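PDB 6YQ4: tannase from Fusobacterium nucleatum subsp. nucleatum ATCC 25586, which probably hydrolyses the galloyl ester bonds of gallotannins, detoxifying these plant polyphenols, and carries a bound magnesium ion. Local coordinates for residues M49-P54 with V110-G115. Numbering follows the deposited sequence.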
ATOM      1  N   MET A  49      -5.108 -18.498  -5.044  1.00 37.15           N
ATOM      2  CA  MET A  49      -5.740 -17.864  -3.894  1.00 29.69           C
ATOM      3  C   MET A  49      -6.252 -18.901  -2.897  1.00 32.38           C
ATOM      4  O   MET A  49      -6.802 -19.934  -3.286  1.00 37.56           O
ATOM      5  CB  MET A  49      -6.885 -16.973  -4.356  1.00 32.70           C
ATOM      6  CG  MET A  49      -7.785 -16.479  -3.263  1.00 39.86           C
ATOM      7  SD  MET A  49      -8.973 -15.277  -3.930  1.00 47.81           S
ATOM      8  CE  MET A  49      -9.641 -16.187  -5.327  1.00 42.45           C
ATOM      9  N   ASN A  50      -6.084 -18.602  -1.608  1.00 30.86           N
ATOM     10  CA  ASN A  50      -6.600 -19.415  -0.513  1.00 29.88           C
ATOM     11  C   ASN A  50      -7.872 -18.783   0.028  1.00 28.68           C
ATOM     12  O   ASN A  50      -7.893 -17.581   0.323  1.00 30.21           O
ATOM     13  CB  ASN A  50      -5.595 -19.521   0.633  1.00 27.29           C
ATOM     14  CG  ASN A  50      -4.354 -20.268   0.251  1.00 34.33           C
ATOM     15  OD1 ASN A  50      -4.387 -21.137  -0.611  1.00 33.96           O
ATOM     16  ND2 ASN A  50      -3.243 -19.940   0.900  1.00 28.38           N
ATOM     17  N   ILE A  51      -8.909 -19.595   0.198  1.00 32.09           N
ATOM     18  CA  ILE A  51     -10.186 -19.144   0.737  1.00 35.91           C
ATOM     19  C   ILE A  51     -10.475 -19.919   2.016  1.00 37.76           C
ATOM     20  O   ILE A  51     -10.446 -21.154   2.018  1.00 33.72           O
ATOM     21  CB  ILE A  51     -11.321 -19.324  -0.280  1.00 34.68           C
ATOM     22  CG1 ILE A  51     -11.092 -18.421  -1.491  1.00 32.49           C
ATOM     23  CG2 ILE A  51     -12.665 -19.048   0.377  1.00 29.92           C
ATOM     24  CD1 ILE A  51     -12.206 -18.537  -2.514  1.00 34.46           C
ATOM     25  N   TYR A  52     -10.738 -19.194   3.098  1.00 28.67           N
ATOM     26  CA  TYR A  52     -11.050 -19.777   4.396  1.00 34.74           C
ATOM     27  C   TYR A  52     -12.449 -19.355   4.823  1.00 36.31           C
ATOM     28  O   TYR A  52     -12.780 -18.161   4.802  1.00 38.36           O
ATOM     29  CB  TYR A  52     -10.030 -19.341   5.435  1.00 35.32           C
ATOM     30  CG  TYR A  52      -8.618 -19.647   5.021  1.00 36.95           C
ATOM     31  CD1 TYR A  52      -8.147 -20.957   5.011  1.00 39.79           C
ATOM     32  CD2 TYR A  52      -7.755 -18.634   4.618  1.00 32.61           C
ATOM     33  CE1 TYR A  52      -6.855 -21.244   4.637  1.00 35.13           C
ATOM     34  CE2 TYR A  52      -6.463 -18.914   4.246  1.00 36.76           C
ATOM     35  CZ  TYR A  52      -6.018 -20.221   4.263  1.00 35.89           C
ATOM     36  OH  TYR A  52      -4.732 -20.498   3.884  1.00 36.64           O
ATOM     37  N   ILE A  53     -13.270 -20.326   5.202  1.00 34.67           N
ATOM     38  CA  ILE A  53     -14.644 -20.036   5.598  1.00 37.41           C
ATOM     39  C   ILE A  53     -14.915 -20.623   6.981  1.00 38.92           C
ATOM     40  O   ILE A  53     -14.617 -21.808   7.216  1.00 38.66           O
ATOM     41  CB  ILE A  53     -15.633 -20.585   4.564  1.00 38.88           C
ATOM     42  CG1 ILE A  53     -15.216 -20.149   3.161  1.00 34.39           C
ATOM     43  CG2 ILE A  53     -17.078 -20.174   4.913  1.00 37.97           C
ATOM     44  CD1 ILE A  53     -16.267 -20.458   2.113  1.00 39.46           C
ATOM     45  N   PRO A  54     -15.472 -19.851   7.917  1.00 37.26           N
ATOM     46  CA  PRO A  54     -15.792 -20.416   9.236  1.00 39.73           C
ATOM     47  C   PRO A  54     -16.711 -21.631   9.144  1.00 46.52           C
ATOM     48  O   PRO A  54     -17.600 -21.712   8.290  1.00 38.81           O
ATOM     49  CB  PRO A  54     -16.463 -19.251   9.966  1.00 36.38           C
ATOM     50  CG  PRO A  54     -15.879 -18.027   9.318  1.00 35.72           C
ATOM     51  CD  PRO A  54     -15.727 -18.399   7.862  1.00 34.49           C
ATOM     52  N   VAL A 110     -15.492 -14.244   5.972  1.00 34.64           N
ATOM     53  CA  VAL A 110     -14.868 -15.129   5.001  1.00 31.73           C
ATOM     54  C   VAL A 110     -13.538 -14.513   4.576  1.00 33.40           C
ATOM     55  O   VAL A 110     -13.414 -13.293   4.412  1.00 35.62           O
ATOM     56  CB  VAL A 110     -15.802 -15.374   3.802  1.00 34.43           C
ATOM     57  CG1 VAL A 110     -15.015 -15.923   2.614  1.00 36.59           C
ATOM     58  CG2 VAL A 110     -16.906 -16.337   4.178  1.00 31.84           C
ATOM     59  N   VAL A 111     -12.518 -15.345   4.431  1.00 37.97           N
ATOM     60  CA  VAL A 111     -11.187 -14.876   4.077  1.00 32.43           C
ATOM     61  C   VAL A 111     -10.839 -15.419   2.704  1.00 28.68           C
ATOM     62  O   VAL A 111     -10.834 -16.638   2.494  1.00 27.39           O
ATOM     63  CB  VAL A 111     -10.143 -15.303   5.112  1.00 31.86           C
ATOM     64  CG1 VAL A 111      -8.741 -14.927   4.619  1.00 25.30           C
ATOM     65  CG2 VAL A 111     -10.454 -14.648   6.444  1.00 30.17           C
ATOM     66  N   ALA A 112     -10.578 -14.513   1.766  1.00 25.22           N
ATOM     67  CA  ALA A 112     -10.027 -14.847   0.458  1.00 27.97           C
ATOM     68  C   ALA A 112      -8.718 -14.085   0.357  1.00 28.89           C
ATOM     69  O   ALA A 112      -8.715 -12.850   0.403  1.00 30.61           O
ATOM     70  CB  ALA A 112     -10.982 -14.483  -0.675  1.00 30.88           C
ATOM     71  N   ALA A 113      -7.614 -14.818   0.266  1.00 25.00           N
ATOM     72  CA  ALA A 113      -6.266 -14.245   0.336  1.00 29.66           C
ATOM     73  C   ALA A 113      -5.503 -14.587  -0.942  1.00 33.75           C
ATOM     74  O   ALA A 113      -4.973 -15.709  -1.075  1.00 26.06           O
ATOM     75  CB  ALA A 113      -5.519 -14.776   1.567  1.00 31.70           C
ATOM     76  N   PRO A 114      -5.413 -13.671  -1.900  1.00 25.98           N
ATOM     77  CA  PRO A 114      -4.765 -13.999  -3.170  1.00 22.74           C
ATOM     78  C   PRO A 114      -3.262 -13.800  -3.114  1.00 30.87           C
ATOM     79  O   PRO A 114      -2.758 -12.862  -2.482  1.00 23.71           O
ATOM     80  CB  PRO A 114      -5.380 -12.989  -4.130  1.00 22.49           C
ATOM     81  CG  PRO A 114      -5.461 -11.775  -3.275  1.00 23.26           C
ATOM     82  CD  PRO A 114      -5.853 -12.267  -1.884  1.00 29.71           C
ATOM     83  N   GLY A 115      -2.539 -14.696  -3.810  1.00 25.50           N
ATOM     84  CA  GLY A 115      -1.206 -14.363  -4.243  1.00 22.65           C
ATOM     85  C   GLY A 115      -1.250 -13.495  -5.491  1.00 24.82           C
ATOM     86  O   GLY A 115      -2.296 -13.330  -6.121  1.00 25.56           O
TER
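Asn50 and Ala113 form one of two hydrogen-bonded pairs that join the antiparallel strands 49-54 and 110-114, and Tyr52 with Val111 forms the other. Each pair exchanges two backbone bonds. Asn50 N gives to Ala113 O at 3.1 Å, and Ala113 N meets Asn50 O at 2.8 Å. In the second pair, the bonds run from Tyr52 N to Val111 O (2.6 Å) and from Val111 N to Tyr52 O (2.9 Å). Val111 O also receives a CA-H contact from Ile51 CA at 3.1 Å.

Apolar contacts sort by face. On the side of Met49, Ile51 and Ala112, the methionine runs extended through its first two torsions (chi1 168°, chi2 173°), which carries SD to 3.9 Å from Ala112 CB. Ile51 reaches the same methyl through CG1, and helix 134-148 packs over Met49, Ala112 and Pro114. On the opposite face the Tyr52 ring presents its edge to Val111, CD2 lying 3.8 Å from CG1, with Leu101 of helix 100-106 touching both residues. The buried amide of Asn50 turns elsewhere, OD1 accepting from Asn34 N and ND2 giving to Asp88 O.

Toward the other end, Ile53 and Val110 lie side by side through their CG2 methyls. The Val110 side chain is close to Gly155, a magnesium-binding residue, and Ile51 touches Met153 of the same site. With helices on both faces, this pairing attaches the antiparallel N-terminal strands to the parallel strands of a central sheet, as in the alpha/beta-hydrolase fold.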